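Local coordinates for topoisomerase I-like protein (Leishmania donovani, PDB 2B9S), which probably relaxes supercoiled DNA, as the large subunit of a heterodimeric type IB topoisomerase that transiently cuts and rejoins one strand, and here holds nicked DNA with vanadate, at residues 22-27 / 144-149; 184-189 / 201-206; 61-66 / 102-107. One frame throughout, in Å; residues are numbered along the deposited sequence.

Contact 1: residues 22-27 / 144-149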
loop_
_atom_site.group_PDB
_atom_site.type_symbol
_atom_site.label_atom_id
_atom_site.label_comp_id
_atom_site.label_asym_id
_atom_site.label_seq_id
_atom_site.Cartn_x
_atom_site.Cartn_y
_atom_site.Cartn_z
ATOM N N TRP D 22 -9.233 19.651 -10.965
ATOM C CA TRP D 22 -8.966 20.974 -10.369
ATOM C C TRP D 22 -8.963 22.088 -11.435
ATOM O O TRP D 22 -8.826 21.816 -12.626
ATOM C CB TRP D 22 -7.644 20.997 -9.569
ATOM C CG TRP D 22 -6.407 20.496 -10.334
ATOM C CD1 TRP D 22 -5.950 19.198 -10.391
ATOM C CD2 TRP D 22 -5.489 21.269 -11.117
ATOM N NE1 TRP D 22 -4.822 19.124 -11.146
ATOM C CE2 TRP D 22 -4.514 20.372 -11.621
ATOM C CE3 TRP D 22 -5.392 22.628 -11.450
ATOM C CZ2 TRP D 22 -3.440 20.796 -12.440
ATOM C CZ3 TRP D 22 -4.332 23.050 -12.261
ATOM C CH2 TRP D 22 -3.375 22.133 -12.755
ATOM N N GLU D 23 -9.123 23.331 -10.980
ATOM C CA GLU D 23 -9.079 24.521 -11.844
ATOM C C GLU D 23 -7.784 25.263 -11.622
ATOM O O GLU D 23 -7.167 25.777 -12.561
ATOM C CB GLU D 23 -10.275 25.445 -11.567
ATOM C CG GLU D 23 -11.598 24.877 -12.088
ATOM C CD GLU D 23 -11.552 24.550 -13.587
ATOM O OE1 GLU D 23 -10.854 25.285 -14.342
ATOM O OE2 GLU D 23 -12.217 23.562 -13.999
ATOM N N THR D 24 -7.381 25.319 -10.359
ATOM C CA THR D 24 -6.116 25.935 -10.001
ATOM C C THR D 24 -5.339 25.048 -9.031
ATOM O O THR D 24 -5.915 24.395 -8.150
ATOM C CB THR D 24 -6.297 27.342 -9.370
ATOM O OG1 THR D 24 -7.124 27.243 -8.209
ATOM C CG2 THR D 24 -6.902 28.339 -10.365
ATOM N N LEU D 25 -4.025 25.053 -9.196
ATOM C CA LEU D 25 -3.135 24.321 -8.331
ATOM C C LEU D 25 -1.815 25.058 -8.149
ATOM O O LEU D 25 -1.112 25.334 -9.110
ATOM C CB LEU D 25 -2.918 22.893 -8.881
ATOM C CG LEU D 25 -2.101 21.869 -8.101
ATOM C CD1 LEU D 25 -2.550 21.735 -6.635
ATOM C CD2 LEU D 25 -2.149 20.533 -8.848
ATOM N N ALA D 26 -1.493 25.355 -6.900
ATOM C CA ALA D 26 -0.252 26.001 -6.525
ATOM C C ALA D 26 0.451 25.208 -5.423
ATOM O O ALA D 26 -0.176 24.782 -4.447
ATOM C CB ALA D 26 -0.525 27.440 -6.051
ATOM N N HIS D 27 1.761 25.024 -5.565
ATOM C CA HIS D 27 2.550 24.309 -4.556
ATOM C C HIS D 27 4.014 24.639 -4.743
ATOM O O HIS D 27 4.404 25.189 -5.766
ATOM C CB HIS D 27 2.303 22.778 -4.608
ATOM C CG HIS D 27 2.721 22.136 -5.899
ATOM N ND1 HIS D 27 4.007 21.684 -6.128
ATOM C CD2 HIS D 27 2.022 21.882 -7.034
ATOM C CE1 HIS D 27 4.082 21.189 -7.350
ATOM N NE2 HIS D 27 2.892 21.292 -7.919
ATOM N N VAL D 144 -2.295 24.728 -2.552
ATOM C CA VAL D 144 -3.593 25.366 -2.687
ATOM C C VAL D 144 -4.281 24.754 -3.902
ATOM O O VAL D 144 -3.846 24.930 -5.038
ATOM C CB VAL D 144 -3.496 26.947 -2.766
ATOM C CG1 VAL D 144 -4.875 27.577 -2.938
ATOM C CG2 VAL D 144 -2.830 27.518 -1.513
ATOM N N TRP D 145 -5.345 24.010 -3.624
ATOM C CA TRP D 145 -6.108 23.262 -4.613
ATOM C C TRP D 145 -7.454 23.952 -4.720
ATOM O O TRP D 145 -8.235 23.932 -3.765
ATOM C CB TRP D 145 -6.272 21.821 -4.110
ATOM C CG TRP D 145 -7.059 20.874 -4.988
ATOM C CD1 TRP D 145 -8.399 20.922 -5.258
ATOM C CD2 TRP D 145 -6.560 19.699 -5.654
ATOM N NE1 TRP D 145 -8.757 19.885 -6.085
ATOM C CE2 TRP D 145 -7.654 19.108 -6.332
ATOM C CE3 TRP D 145 -5.290 19.103 -5.764
ATOM C CZ2 TRP D 145 -7.522 17.934 -7.103
ATOM C CZ3 TRP D 145 -5.156 17.938 -6.544
ATOM C CH2 TRP D 145 -6.267 17.375 -7.203
ATOM N N ASP D 146 -7.724 24.548 -5.881
ATOM C CA ASP D 146 -8.939 25.331 -6.126
ATOM C C ASP D 146 -9.224 26.375 -5.025
ATOM O O ASP D 146 -10.358 26.491 -4.548
ATOM C CB ASP D 146 -10.146 24.399 -6.298
ATOM C CG ASP D 146 -10.190 23.729 -7.658
ATOM O OD1 ASP D 146 -9.411 24.106 -8.548
ATOM O OD2 ASP D 146 -11.027 22.821 -7.837
ATOM N N GLY D 147 -8.186 27.099 -4.602
ATOM C CA GLY D 147 -8.321 28.152 -3.580
ATOM C C GLY D 147 -8.308 27.687 -2.131
ATOM O O GLY D 147 -8.156 28.500 -1.220
ATOM N N ARG D 148 -8.464 26.381 -1.913
ATOM C CA ARG D 148 -8.412 25.801 -0.568
ATOM C C ARG D 148 -7.021 25.247 -0.234
ATOM O O ARG D 148 -6.367 24.585 -1.052
ATOM C CB ARG D 148 -9.475 24.729 -0.407
ATOM N N ARG D 149 -6.566 25.540 0.973
ATOM C CA ARG D 149 -5.298 25.046 1.460
ATOM C C ARG D 149 -5.464 23.562 1.836
ATOM O O ARG D 149 -6.416 23.185 2.553
ATOM C CB ARG D 149 -4.879 25.873 2.666
ATOM C CG ARG D 149 -3.401 25.956 2.902
ATOM C CD ARG D 149 -3.177 26.366 4.340
ATOM N NE ARG D 149 -1.768 26.486 4.696
ATOM C CZ ARG D 149 -1.325 26.463 5.952
ATOM N NH1 ARG D 149 -2.185 26.325 6.964
ATOM N NH2 ARG D 149 -0.025 26.574 6.203
HETATM O O HOH W 1 -5.731 26.889 -5.859
#
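Trp22 turns the edge of its indole to a face of the Trp145 ring, the two planes at 63° and Trp22 CD1 3.7 Å from Trp145 CH2. Its CB lies over the same face, 4.0 Å from the centroid of the Trp145 five-membered ring, a CH-pi contact. Its chi1 of 53° sets CG between backbone N and carbonyl carbon, which brings CD1 over the Trp145 ring beside CB. Glu23 takes part through its backbone: its N donates to the syn lone pair of Asp146 OD1 at 2.6 Å, while its carboxylate pairs with Arg20. Thr24 N reaches the same OD1 at 3.0 Å, nearly in line with the C-O bond, and Thr24 O accepts from Asp146 N. A water joins Thr24 OG1 to Gly147 N and, weakly, to Val144 O. Leu25, in a non-hydrogen-bonded antiparallel pair with Trp145, brings CD1 to 3.9 Å from Trp145 CE3. Ala26 and Val144 form the hydrogen-bonded pair, Ala26 N to Val144 O at 3.0 Å and Val144 N to Ala26 O at 2.8 Å. The type I' turn from Trp145 to Arg148 thus presents a carboxylate whose OD1 is gripped by two consecutive N-H groups, which would probably stabilise its negative charge.

Contact 2: residues 184-189 / 201-206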
loop_
_atom_site.group_PDB
_atom_site.type_symbol
_atom_site.label_atom_id
_atom_site.label_comp_id
_atom_site.label_asym_id
_atom_site.label_seq_id
_atom_site.Cartn_x
_atom_site.Cartn_y
_atom_site.Cartn_z
ATOM N N ILE D 184 12.439 14.392 -11.832
ATOM C CA ILE D 184 11.121 14.792 -11.312
ATOM C C ILE D 184 10.326 15.673 -12.276
ATOM O O ILE D 184 10.815 16.700 -12.769
ATOM C CB ILE D 184 11.253 15.472 -9.927
ATOM C CG1 ILE D 184 11.852 14.477 -8.928
ATOM C CG2 ILE D 184 9.895 15.989 -9.405
ATOM C CD1 ILE D 184 12.474 15.105 -7.701
ATOM N N THR D 185 9.104 15.223 -12.557
ATOM C CA THR D 185 8.127 15.972 -13.354
ATOM C C THR D 185 7.214 16.692 -12.367
ATOM O O THR D 185 6.671 16.084 -11.437
ATOM C CB THR D 185 7.317 15.035 -14.298
ATOM O OG1 THR D 185 8.219 14.371 -15.195
ATOM C CG2 THR D 185 6.295 15.807 -15.133
ATOM N N ILE D 186 7.080 17.997 -12.563
ATOM C CA ILE D 186 6.204 18.836 -11.748
ATOM C C ILE D 186 4.853 18.985 -12.448
ATOM O O ILE D 186 4.783 19.277 -13.646
ATOM C CB ILE D 186 6.872 20.213 -11.470
ATOM C CG1 ILE D 186 8.109 20.043 -10.566
ATOM C CG2 ILE D 186 5.871 21.205 -10.897
ATOM C CD1 ILE D 186 7.844 19.889 -9.058
ATOM N N ASN D 187 3.781 18.721 -11.705
ATOM C CA ASN D 187 2.427 18.987 -12.189
ATOM C C ASN D 187 1.835 20.124 -11.373
ATOM O O ASN D 187 1.704 20.014 -10.149
ATOM C CB ASN D 187 1.522 17.759 -12.093
ATOM C CG ASN D 187 0.222 17.935 -12.855
ATOM O OD1 ASN D 187 0.235 18.186 -14.044
ATOM N ND2 ASN D 187 -0.899 17.789 -12.173
ATOM N N ILE D 188 1.485 21.206 -12.070
ATOM C CA ILE D 188 1.045 22.458 -11.446
ATOM C C ILE D 188 0.097 23.252 -12.383
ATOM O O ILE D 188 -0.009 22.929 -13.571
ATOM C CB ILE D 188 2.296 23.288 -11.032
ATOM C CG1 ILE D 188 1.973 24.247 -9.880
ATOM C CG2 ILE D 188 3.002 23.889 -12.259
ATOM C CD1 ILE D 188 3.168 24.823 -9.210
ATOM N N GLY D 189 -0.585 24.276 -11.856
ATOM C CA GLY D 189 -1.449 25.138 -12.687
ATOM C C GLY D 189 -0.677 26.018 -13.652
ATOM O O GLY D 189 0.401 26.500 -13.324
ATOM N N HIS D 201 20.440 22.873 -11.228
ATOM C CA HIS D 201 19.660 21.736 -11.731
ATOM C C HIS D 201 18.379 22.237 -12.392
ATOM O O HIS D 201 18.026 23.407 -12.235
ATOM C CB HIS D 201 19.363 20.745 -10.601
ATOM C CG HIS D 201 20.585 20.061 -10.067
ATOM N ND1 HIS D 201 21.068 18.883 -10.594
ATOM C CD2 HIS D 201 21.429 20.397 -9.061
ATOM C CE1 HIS D 201 22.156 18.520 -9.936
ATOM N NE2 HIS D 201 22.407 19.426 -9.004
ATOM N N LYS D 202 17.711 21.362 -13.143
ATOM C CA LYS D 202 16.377 21.637 -13.692
ATOM C C LYS D 202 15.429 20.455 -13.426
ATOM O O LYS D 202 15.873 19.369 -13.093
ATOM C CB LYS D 202 16.456 21.931 -15.196
ATOM C CG LYS D 202 17.558 21.164 -15.876
ATOM C CD LYS D 202 17.231 20.674 -17.277
ATOM C CE LYS D 202 18.142 19.477 -17.590
ATOM N NZ LYS D 202 18.138 19.068 -19.018
ATOM N N TRP D 203 14.127 20.687 -13.564
ATOM C CA TRP D 203 13.119 19.631 -13.518
ATOM C C TRP D 203 13.157 18.810 -14.812
ATOM O O TRP D 203 13.697 19.269 -15.822
ATOM C CB TRP D 203 11.720 20.238 -13.328
ATOM C CG TRP D 203 11.534 21.048 -12.067
ATOM C CD1 TRP D 203 11.144 22.355 -11.984
ATOM C CD2 TRP D 203 11.717 20.602 -10.709
ATOM N NE1 TRP D 203 11.066 22.749 -10.667
ATOM C CE2 TRP D 203 11.422 21.697 -9.866
ATOM C CE3 TRP D 203 12.094 19.380 -10.126
ATOM C CZ2 TRP D 203 11.491 21.610 -8.472
ATOM C CZ3 TRP D 203 12.176 19.297 -8.753
ATOM C CH2 TRP D 203 11.862 20.408 -7.934
ATOM N N ALA D 204 12.596 17.593 -14.786
ATOM C CA ALA D 204 12.455 16.784 -16.011
ATOM C C ALA D 204 11.543 17.512 -16.993
ATOM O O ALA D 204 11.812 17.565 -18.190
ATOM C CB ALA D 204 11.866 15.406 -15.695
ATOM N N ALA D 205 10.472 18.078 -16.444
ATOM C CA ALA D 205 9.374 18.639 -17.200
ATOM C C ALA D 205 8.450 19.345 -16.216
ATOM O O ALA D 205 8.425 19.011 -15.027
ATOM C CB ALA D 205 8.612 17.530 -17.974
ATOM N N VAL D 206 7.726 20.348 -16.714
ATOM C CA VAL D 206 6.681 21.034 -15.947
ATOM C C VAL D 206 5.446 20.922 -16.827
ATOM O O VAL D 206 5.476 21.258 -18.001
ATOM C CB VAL D 206 7.048 22.518 -15.621
ATOM C CG1 VAL D 206 5.943 23.210 -14.848
ATOM C CG2 VAL D 206 8.352 22.603 -14.826
#
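Ile184 with Ala204 and Ile186 with Ala205 make the two backbone hydrogen bonds between residues 184-189 and 201-206. Ala204 N donates to Ile184 O at 2.8 Å from well above the carbonyl plane, 37° out of it, whereas Ile186 N reaches Ala205 O at 3.0 Å in a straighter bond. Two CA-H...O contacts add to them, Thr185 CA to Ala205 O and Val206 CA to Ile186 O at 3.5 Å. Ile186 and Val206 form a parallel bridge whose side chains share one face. The aromatic interaction is a CH-pi contact: Ile186 CG1 sits over the centre of the Trp203 indole, 3.7 Å from the centroid of its five-membered ring. That methylene is there because chi1 of -67° carries CG1 beside the backbone N and opposite the carbonyl carbon. Trp203 NE1 is itself held by Pro195 O, which helps to fix the rotation of the ring. Purely apolar contacts flank this centre. Ile184 CB approaches Trp203 CE3 at 4.0 Å, while Ile188 CG2 and Val206 CG1 meet where their side chains run side by side, pointing the same way. Strand 205-207 is an edge strand of a mixed four-stranded sheet, parallel to its neighbour 185-187 and reached through a connection without helix or strand.

Contact 3: residues 61-66 / 102-107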
loop_
_atom_site.group_PDB
_atom_site.type_symbol
_atom_site.label_atom_id
_atom_site.label_comp_id
_atom_site.label_asym_id
_atom_site.label_seq_id
_atom_site.Cartn_x
_atom_site.Cartn_y
_atom_site.Cartn_z
ATOM N N THR D 61 28.141 1.964 3.226
ATOM C CA THR D 61 27.623 2.334 4.542
ATOM C C THR D 61 26.184 1.851 4.695
ATOM O O THR D 61 25.776 1.481 5.777
ATOM C CB THR D 61 27.731 3.906 4.794
ATOM O OG1 THR D 61 29.093 4.329 4.636
ATOM C CG2 THR D 61 27.244 4.324 6.196
ATOM N N MET D 62 25.418 1.893 3.616
ATOM C CA MET D 62 24.026 1.433 3.606
ATOM C C MET D 62 23.885 -0.026 4.089
ATOM O O MET D 62 23.056 -0.333 4.939
ATOM C CB MET D 62 23.451 1.572 2.198
ATOM C CG MET D 62 23.010 2.946 1.810
ATOM S SD MET D 62 22.638 2.965 0.046
ATOM C CE MET D 62 22.514 4.761 -0.159
ATOM N N PHE D 63 24.731 -0.890 3.551
ATOM C CA PHE D 63 24.861 -2.293 3.927
ATOM C C PHE D 63 25.468 -2.510 5.324
ATOM O O PHE D 63 24.877 -3.213 6.159
ATOM C CB PHE D 63 25.739 -2.982 2.868
ATOM C CG PHE D 63 25.873 -4.491 3.035
ATOM C CD1 PHE D 63 24.796 -5.342 2.778
ATOM C CD2 PHE D 63 27.085 -5.052 3.422
ATOM C CE1 PHE D 63 24.919 -6.720 2.911
ATOM C CE2 PHE D 63 27.219 -6.451 3.555
ATOM C CZ PHE D 63 26.135 -7.275 3.293
ATOM N N ALA D 64 26.644 -1.916 5.560
ATOM C CA ALA D 64 27.385 -2.013 6.838
ATOM C C ALA D 64 26.525 -1.783 8.066
ATOM O O ALA D 64 26.668 -2.458 9.081
ATOM C CB ALA D 64 28.593 -1.020 6.847
ATOM N N VAL D 65 25.659 -0.792 7.946
ATOM C CA VAL D 65 24.757 -0.274 8.973
ATOM C C VAL D 65 23.593 -1.247 9.275
ATOM O O VAL D 65 22.980 -1.215 10.366
ATOM C CB VAL D 65 24.277 1.091 8.425
ATOM C CG1 VAL D 65 22.788 1.326 8.562
ATOM C CG2 VAL D 65 25.145 2.251 8.942
ATOM N N MET D 66 23.330 -2.146 8.317
ATOM C CA MET D 66 22.252 -3.141 8.427
ATOM C C MET D 66 22.679 -4.477 9.038
ATOM O O MET D 66 21.934 -5.441 8.944
ATOM C CB MET D 66 21.614 -3.384 7.054
ATOM C CG MET D 66 20.764 -2.220 6.574
ATOM S SD MET D 66 19.886 -2.593 5.040
ATOM C CE MET D 66 18.691 -3.833 5.617
ATOM N N CYS D 102 35.113 -8.785 2.348
ATOM C CA CYS D 102 34.927 -7.388 2.750
ATOM C C CYS D 102 34.639 -7.311 4.227
ATOM O O CYS D 102 33.731 -7.976 4.700
ATOM C CB CYS D 102 33.748 -6.751 2.021
ATOM S SG CYS D 102 33.874 -6.634 0.259
ATOM N N ASP D 103 35.375 -6.477 4.957
ATOM C CA ASP D 103 35.129 -6.280 6.380
ATOM C C ASP D 103 34.652 -4.849 6.613
ATOM O O ASP D 103 35.413 -3.897 6.480
ATOM C CB ASP D 103 36.408 -6.559 7.155
ATOM C CG ASP D 103 36.215 -6.597 8.660
ATOM O OD1 ASP D 103 35.187 -6.129 9.190
ATOM O OD2 ASP D 103 37.137 -7.094 9.327
ATOM N N PHE D 104 33.381 -4.719 6.973
ATOM C CA PHE D 104 32.715 -3.431 7.131
ATOM C C PHE D 104 32.735 -2.911 8.541
ATOM O O PHE D 104 32.091 -1.914 8.835
ATOM C CB PHE D 104 31.256 -3.549 6.699
ATOM C CG PHE D 104 31.070 -3.884 5.253
ATOM C CD1 PHE D 104 31.036 -2.869 4.292
ATOM C CD2 PHE D 104 30.883 -5.218 4.848
ATOM C CE1 PHE D 104 30.854 -3.166 2.950
ATOM C CE2 PHE D 104 30.696 -5.534 3.485
ATOM C CZ PHE D 104 30.680 -4.499 2.537
ATOM N N GLU D 105 33.485 -3.575 9.413
ATOM C CA GLU D 105 33.450 -3.296 10.851
ATOM C C GLU D 105 33.801 -1.845 11.267
ATOM O O GLU D 105 33.114 -1.269 12.129
ATOM C CB GLU D 105 34.282 -4.347 11.613
ATOM C CG GLU D 105 33.987 -4.441 13.110
ATOM C CD GLU D 105 32.493 -4.727 13.452
ATOM O OE1 GLU D 105 31.692 -5.172 12.590
ATOM O OE2 GLU D 105 32.123 -4.508 14.617
ATOM N N PRO D 106 34.865 -1.242 10.675
ATOM C CA PRO D 106 35.108 0.172 11.031
ATOM C C PRO D 106 33.896 1.089 10.737
ATOM O O PRO D 106 33.586 1.977 11.530
ATOM C CB PRO D 106 36.328 0.551 10.170
ATOM C CG PRO D 106 37.001 -0.755 9.854
ATOM C CD PRO D 106 35.886 -1.752 9.731
ATOM N N ILE D 107 33.202 0.874 9.619
ATOM C CA ILE D 107 32.035 1.693 9.325
ATOM C C ILE D 107 30.875 1.374 10.275
ATOM O O ILE D 107 30.221 2.290 10.781
ATOM C CB ILE D 107 31.575 1.580 7.865
ATOM C CG1 ILE D 107 32.660 2.138 6.923
ATOM C CG2 ILE D 107 30.191 2.255 7.716
ATOM C CD1 ILE D 107 32.372 1.933 5.430
#
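Phe104 occupies an N-cap position, where a polar side chain is commonly found, yet its ring is directed at residues 61-66 and meets Phe63. The two phenyl groups form an offset edge-to-face pair: the edge of Phe63 points at a face of Phe104, the centroids lie 5.2 Å apart and the planes stand at 67°. Phe63 CD2 stands over that face, toward its rim, while Phe63 CE2 lies 3.6 Å from Phe104 CE2. Phe63 reaches out this way with CG trans to its backbone N, chi1 -175°. Beside the rings, Ala64 CB fits between two partners, 3.7 Å from Phe104 CB and equally far from Ile107 CG2. One turn earlier in the helix, Thr61 lies against Ile107, OG1 to CG2 3.9 Å; that hydroxyl is engaged by Glu57 O and His39. The polar duty at the start of helix 105-119 falls to Asp103, whose OD1 accepts from Glu105 N at 3.1 Å in an Asx turn. Around this contact, Phe63 also stacks on Phe81 and Tyr72, and both Phe104 and Ile107 rest on Ile43. The C-terminal part of helix 54-64 thus packs, through an apolar interface, on Phe104 and the start of helix 105-119 just after strand 102-103, part of an aromatic-rich core in the DNA-binding fragment of the eukaryotic topoisomerase I family.

In the fold
Contacts 1 and 2 are neighbours, their centres about 17 Å apart, and they join directly: Leu25 O lies 3.0 Å from Gly189 N and His27 NE2 2.8 Å from Asn187 O, both probable hydrogen bonds. Contact 3 is remote, its centre about 46 Å from that of contact 1 and about 36 Å from that of contact 2, although in sequence it is nested inside the loop that contact 1 closes. Each of the three nonetheless has an atom about 7 Å from the bound nucleic acid. None contains a residue of the vanadate pocket, Arg290, Lys328, Arg386 and His429; all belong to the DNA-binding fragment, whereas those four belong to the catalytic core.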